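Local coordinates for TIGR00725 family protein (Thermotoga maritima, PDB 1RCU) that is of unknown function but belongs to the SLOG superfamily, whose Rossmann-like members probably bind nucleotides or related ligands, at residues L147-G152 / R157-L162; V29-S32 / S38-S41. One frame throughout, in Å; residues are numbered along the deposited sequence.

Contact 1: L147-G152 / R157-L162; sequences LLRGTG and RISQVL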
ATOM      1  N   LEU A 147      13.040  15.200 -18.895  1.00 20.82           N
ATOM      2  CA  LEU A 147      12.556  14.382 -20.003  1.00 20.50           C
ATOM      3  C   LEU A 147      13.692  14.294 -20.999  1.00 21.83           C
ATOM      4  O   LEU A 147      14.282  15.319 -21.370  1.00 21.05           O
ATOM      5  CB  LEU A 147      11.341  15.038 -20.694  1.00 20.85           C
ATOM      6  CG  LEU A 147      10.129  15.536 -19.883  1.00 22.09           C
ATOM      7  CD1 LEU A 147       9.120  16.234 -20.798  1.00 19.03           C
ATOM      8  CD2 LEU A 147       9.454  14.368 -19.164  1.00 23.01           C
ATOM      9  N   LEU A 148      14.028  13.081 -21.417  1.00 22.12           N
ATOM     10  CA  LEU A 148      15.091  12.913 -22.397  1.00 22.70           C
ATOM     11  C   LEU A 148      14.343  12.846 -23.727  1.00 22.49           C
ATOM     12  O   LEU A 148      13.872  11.791 -24.137  1.00 21.65           O
ATOM     13  CB  LEU A 148      15.868  11.621 -22.121  1.00 24.32           C
ATOM     14  CG  LEU A 148      17.229  11.504 -22.811  1.00 28.11           C
ATOM     15  CD1 LEU A 148      18.106  12.737 -22.525  1.00 28.74           C
ATOM     16  CD2 LEU A 148      17.912  10.251 -22.323  1.00 28.63           C
ATOM     17  N   ARG A 149      14.209  14.000 -24.365  1.00 22.16           N
ATOM     18  CA  ARG A 149      13.482  14.134 -25.624  1.00 24.76           C
ATOM     19  C   ARG A 149      14.032  13.343 -26.800  1.00 24.20           C
ATOM     20  O   ARG A 149      15.199  12.963 -26.825  1.00 23.81           O
ATOM     21  CB  ARG A 149      13.407  15.616 -25.990  1.00 24.95           C
ATOM     22  CG  ARG A 149      12.959  16.446 -24.823  1.00 26.65           C
ATOM     23  CD  ARG A 149      11.534  16.137 -24.446  1.00 27.54           C
ATOM     24  NE  ARG A 149      10.684  17.165 -25.021  1.00 35.20           N
ATOM     25  CZ  ARG A 149      10.210  17.138 -26.257  1.00 33.79           C
ATOM     26  NH1 ARG A 149      10.479  16.123 -27.060  1.00 31.48           N
ATOM     27  NH2 ARG A 149       9.512  18.161 -26.686  1.00 35.54           N
ATOM     28  N   GLY A 150      13.167  13.114 -27.781  1.00 24.01           N
ATOM     29  CA  GLY A 150      13.572  12.379 -28.958  1.00 23.28           C
ATOM     30  C   GLY A 150      13.449  10.890 -28.745  1.00 24.08           C
ATOM     31  O   GLY A 150      13.542  10.123 -29.692  1.00 25.74           O
ATOM     32  N   THR A 151      13.208  10.471 -27.507  1.00 24.52           N
ATOM     33  CA  THR A 151      13.096   9.052 -27.182  1.00 22.12           C
ATOM     34  C   THR A 151      11.670   8.522 -27.312  1.00 23.12           C
ATOM     35  O   THR A 151      11.389   7.369 -26.972  1.00 22.40           O
ATOM     36  CB  THR A 151      13.601   8.781 -25.755  1.00 22.39           C
ATOM     37  OG1 THR A 151      12.775   9.478 -24.807  1.00 24.59           O
ATOM     38  CG2 THR A 151      15.050   9.250 -25.614  1.00 19.72           C
ATOM     39  N   GLY A 152      10.771   9.377 -27.789  1.00 22.81           N
ATOM     40  CA  GLY A 152       9.389   8.981 -27.993  1.00 21.42           C
ATOM     41  C   GLY A 152       8.528   8.636 -26.784  1.00 23.86           C
ATOM     42  O   GLY A 152       8.877   8.942 -25.634  1.00 22.44           O
ATOM     43  N   ARG A 157       5.464  12.980 -25.696  1.00 21.86           N
ATOM     44  CA  ARG A 157       4.056  13.352 -25.705  1.00 21.33           C
ATOM     45  C   ARG A 157       3.681  14.347 -24.584  1.00 22.13           C
ATOM     46  O   ARG A 157       2.918  15.282 -24.824  1.00 21.94           O
ATOM     47  CB  ARG A 157       3.186  12.086 -25.607  1.00 21.12           C
ATOM     48  CG  ARG A 157       1.702  12.343 -25.841  1.00 21.92           C
ATOM     49  CD  ARG A 157       0.858  11.075 -25.830  1.00 22.54           C
ATOM     50  NE  ARG A 157       1.281  10.118 -26.844  1.00 22.83           N
ATOM     51  CZ  ARG A 157       1.945   8.998 -26.581  1.00 24.68           C
ATOM     52  NH1 ARG A 157       2.256   8.690 -25.333  1.00 26.15           N
ATOM     53  NH2 ARG A 157       2.314   8.192 -27.565  1.00 26.74           N
ATOM     54  N   ILE A 158       4.201  14.136 -23.373  1.00 21.00           N
ATOM     55  CA  ILE A 158       3.886  14.999 -22.240  1.00 23.17           C
ATOM     56  C   ILE A 158       4.404  16.430 -22.390  1.00 24.71           C
ATOM     57  O   ILE A 158       3.963  17.335 -21.682  1.00 25.69           O
ATOM     58  CB  ILE A 158       4.417  14.396 -20.890  1.00 23.64           C
ATOM     59  CG1 ILE A 158       3.718  15.068 -19.706  1.00 23.35           C
ATOM     60  CG2 ILE A 158       5.910  14.626 -20.733  1.00 23.38           C
ATOM     61  CD1 ILE A 158       2.245  14.793 -19.660  1.00 22.16           C
ATOM     62  N   SER A 159       5.334  16.649 -23.311  1.00 26.84           N
ATOM     63  CA  SER A 159       5.887  17.992 -23.508  1.00 27.30           C
ATOM     64  C   SER A 159       4.933  18.902 -24.284  1.00 28.16           C
ATOM     65  O   SER A 159       5.105  20.121 -24.327  1.00 28.49           O
ATOM     66  CB  SER A 159       7.216  17.914 -24.273  1.00 27.40           C
ATOM     67  OG  SER A 159       7.030  17.449 -25.612  1.00 23.19           O
ATOM     68  N   GLN A 160       3.915  18.304 -24.880  1.00 28.37           N
ATOM     69  CA  GLN A 160       2.972  19.071 -25.659  1.00 30.44           C
ATOM     70  C   GLN A 160       1.832  19.651 -24.817  1.00 31.00           C
ATOM     71  O   GLN A 160       0.952  20.323 -25.345  1.00 31.23           O
ATOM     72  CB  GLN A 160       2.437  18.195 -26.797  1.00 31.75           C
ATOM     73  CG  GLN A 160       3.542  17.642 -27.718  1.00 34.22           C
ATOM     74  CD  GLN A 160       4.551  18.717 -28.158  1.00 37.04           C
ATOM     75  OE1 GLN A 160       4.178  19.724 -28.764  1.00 37.79           O
ATOM     76  NE2 GLN A 160       5.830  18.501 -27.846  1.00 35.57           N
ATOM     77  N   VAL A 161       1.862  19.408 -23.506  1.00 30.40           N
ATOM     78  CA  VAL A 161       0.828  19.919 -22.606  1.00 31.51           C
ATOM     79  C   VAL A 161       1.356  20.615 -21.348  1.00 31.95           C
ATOM     80  O   VAL A 161       0.678  20.655 -20.319  1.00 31.94           O
ATOM     81  CB  VAL A 161      -0.162  18.798 -22.164  1.00 32.57           C
ATOM     82  CG1 VAL A 161      -1.021  18.373 -23.346  1.00 32.98           C
ATOM     83  CG2 VAL A 161       0.603  17.599 -21.588  1.00 30.72           C
ATOM     84  N   LEU A 162       2.564  21.166 -21.439  1.00 32.06           N
ATOM     85  CA  LEU A 162       3.176  21.863 -20.317  1.00 32.62           C
ATOM     86  C   LEU A 162       2.626  23.271 -20.167  1.00 32.30           C
ATOM     87  O   LEU A 162       2.443  23.995 -21.142  1.00 33.52           O
ATOM     88  CB  LEU A 162       4.687  21.919 -20.502  1.00 31.86           C
ATOM     89  CG  LEU A 162       5.413  20.579 -20.500  1.00 31.76           C
ATOM     90  CD1 LEU A 162       6.827  20.797 -20.985  1.00 32.35           C
ATOM     91  CD2 LEU A 162       5.414  19.977 -19.112  1.00 29.73           C
TER
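S159 OG has several partners. It is hydrogen-bonded to the backbone O of D156 and accepts a bond from Q160 NE2 at 2.7 Å, well bent (130° at the hydrogen) and tilted from the amide plane of Q160. The guanidinium of R149 is a close neighbour only: the hydroxyl sits over one of its faces, and R149 NH2 comes within 2.8 Å of S159 OG, but the angle is too poor for a hydrogen bond. Bends at chi2 and chi3 (-67° and -100°) carry the arginine head back to this position, where NH1 forms a salt bridge with D156 and NE bonds to Q178. D156 probably offsets much of the arginine's charge.

Deeper in, L147 CD1 meets I158 CG2 at 3.6 Å, the two side chains crossing at about a right angle. Around the arginine, L148 to T151 form a type II turn, closed by T151 OG1 bonding to L148 O at 2.6 Å.

The contact brings the end of strand 145-148 and its following turn against the 3-10 segment after helix 153-157. Strand 176-179 flanks it, hydrogen-bonding to L147 and R149, while I158 also packs on L168.

Contact 2: V29-S32 / S38-S41; sequences VGYS and SPVS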
ATOM      1  N   VAL A  29      12.905   6.145 -15.401  1.00 19.53           N
ATOM      2  CA  VAL A  29      11.714   5.412 -15.802  1.00 18.01           C
ATOM      3  C   VAL A  29      11.618   5.379 -17.331  1.00 19.45           C
ATOM      4  O   VAL A  29      12.167   6.239 -18.014  1.00 19.56           O
ATOM      5  CB  VAL A  29      10.434   6.073 -15.208  1.00 14.34           C
ATOM      6  CG1 VAL A  29      10.531   6.121 -13.693  1.00 10.61           C
ATOM      7  CG2 VAL A  29      10.263   7.461 -15.759  1.00  8.87           C
ATOM      8  N   GLY A  30      10.916   4.386 -17.859  1.00 21.27           N
ATOM      9  CA  GLY A  30      10.765   4.266 -19.300  1.00 24.12           C
ATOM     10  C   GLY A  30      10.071   2.988 -19.727  1.00 24.20           C
ATOM     11  O   GLY A  30       9.587   2.241 -18.891  1.00 23.97           O
ATOM     12  N   TYR A  31      10.027   2.736 -21.032  1.00 26.91           N
ATOM     13  CA  TYR A  31       9.374   1.544 -21.583  1.00 26.51           C
ATOM     14  C   TYR A  31       9.785   0.266 -20.896  1.00 26.88           C
ATOM     15  O   TYR A  31      10.916   0.144 -20.425  1.00 28.45           O
ATOM     16  CB  TYR A  31       9.732   1.343 -23.052  1.00 22.69           C
ATOM     17  CG  TYR A  31       9.242   2.358 -24.045  1.00 22.56           C
ATOM     18  CD1 TYR A  31       7.877   2.494 -24.352  1.00 22.41           C
ATOM     19  CD2 TYR A  31      10.162   3.092 -24.786  1.00 22.29           C
ATOM     20  CE1 TYR A  31       7.457   3.341 -25.393  1.00 23.19           C
ATOM     21  CE2 TYR A  31       9.760   3.925 -25.822  1.00 22.58           C
ATOM     22  CZ  TYR A  31       8.420   4.050 -26.120  1.00 23.16           C
ATOM     23  OH  TYR A  31       8.079   4.899 -27.146  1.00 25.43           O
ATOM     24  N   SER A  32       8.865  -0.690 -20.845  1.00 27.50           N
ATOM     25  CA  SER A  32       9.186  -2.006 -20.312  1.00 29.28           C
ATOM     26  C   SER A  32       9.069  -2.870 -21.566  1.00 30.77           C
ATOM     27  O   SER A  32       8.909  -2.337 -22.657  1.00 29.69           O
ATOM     28  CB  SER A  32       8.193  -2.455 -19.233  1.00 27.38           C
ATOM     29  OG  SER A  32       6.855  -2.494 -19.719  1.00 27.28           O
ATOM     30  N   SER A  38      11.384  -3.358 -30.745  1.00 51.76           N
ATOM     31  CA  SER A  38      10.861  -1.998 -30.672  1.00 49.95           C
ATOM     32  C   SER A  38       9.837  -1.888 -29.551  1.00 48.82           C
ATOM     33  O   SER A  38       9.207  -2.876 -29.188  1.00 48.21           O
ATOM     34  CB  SER A  38      10.203  -1.613 -31.992  1.00 49.51           C
ATOM     35  OG  SER A  38      11.155  -1.553 -33.037  1.00 50.50           O
ATOM     36  N   PRO A  39       9.670  -0.684 -28.972  1.00 47.97           N
ATOM     37  CA  PRO A  39      10.360   0.566 -29.304  1.00 47.02           C
ATOM     38  C   PRO A  39      11.616   0.762 -28.447  1.00 46.71           C
ATOM     39  O   PRO A  39      12.310   1.778 -28.563  1.00 46.47           O
ATOM     40  CB  PRO A  39       9.305   1.611 -28.992  1.00 45.50           C
ATOM     41  CG  PRO A  39       8.746   1.074 -27.718  1.00 46.30           C
ATOM     42  CD  PRO A  39       8.579  -0.422 -28.014  1.00 46.97           C
ATOM     43  N   VAL A  40      11.903  -0.205 -27.584  1.00 45.69           N
ATOM     44  CA  VAL A  40      13.057  -0.108 -26.700  1.00 46.15           C
ATOM     45  C   VAL A  40      14.420  -0.411 -27.350  1.00 47.28           C
ATOM     46  O   VAL A  40      15.442   0.121 -26.912  1.00 46.50           O
ATOM     47  CB  VAL A  40      12.831  -0.986 -25.427  1.00 45.21           C
ATOM     48  CG1 VAL A  40      12.003  -2.178 -25.778  1.00 44.70           C
ATOM     49  CG2 VAL A  40      14.153  -1.422 -24.821  1.00 41.56           C
ATOM     50  N   SER A  41      14.448  -1.225 -28.402  1.00 47.35           N
ATOM     51  CA  SER A  41      15.721  -1.541 -29.048  1.00 47.31           C
ATOM     52  C   SER A  41      16.363  -0.296 -29.672  1.00 47.70           C
ATOM     53  O   SER A  41      17.580  -0.118 -29.603  1.00 48.25           O
ATOM     54  CB  SER A  41      15.542  -2.640 -30.112  1.00 45.91           C
ATOM     55  OG  SER A  41      14.950  -2.148 -31.305  1.00 43.89           O
TER
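Y31 meets P39 through a CH-pi contact that carries most of the apolar packing between 29-32 and 38-41. P39 CG stands over the centre of the phenol ring, 3.4 Å from the centroid and only 12° off the ring normal. The pyrrolidine therefore presents its corner to the face instead of lying flat on it. Its closest ring atom is CZ, 3.4 Å from P39 CG, and P39 CB reaches the same part of the ring more loosely, 3.9 Å from CZ. With CG of Y31 anti to its carbonyl carbon (chi1 -67°), the ring extends from the strand end toward the proline, whose preceding peptide bond is cis. Replacing Y31 by an alanine takes away the ring and is likely to leave P39 CG without its aromatic face, opening a gap beside the cis-proline.

The remaining van der Waals contact is slighter: V40 CG1 only approaches S32 O, at 4.4 Å. No hydrogen bond joins the two segments, so what passes directly between them is packing alone.

Strand 25-30, in the middle of the parallel sheet, ends near Y31 at the C-terminal ends of the strands, and the loop leading to helix 44-56 folds back over it. V29 hydrogen-bonds to neighbouring strand 121-125 and packs on helix 129-140. S32 packs on M70 and V40 on L72, both of helix 68-79, while Y31 also packs on L43 and E128.

In the fold
Contact 2 precedes contact 1 along the chain, and their centres lie about 15 Å apart. Both form where strands of the same seven-stranded parallel sheet run out into loops: 25-30 for contact 2 and 145-148 for contact 1, with strand 121-125 between them. The two also meet directly, since Y31 OH lies 3.8 Å from G152 C in simple packing. The loops after these nonadjacent strands are thus brought together at the C-terminal end of the sheet, the side where Rossmann-like folds commonly bind ligands; whether this protein does so here is not established. Contact 1 lies nearer one outermost strand, 176-179, and contact 2 beside the central strands.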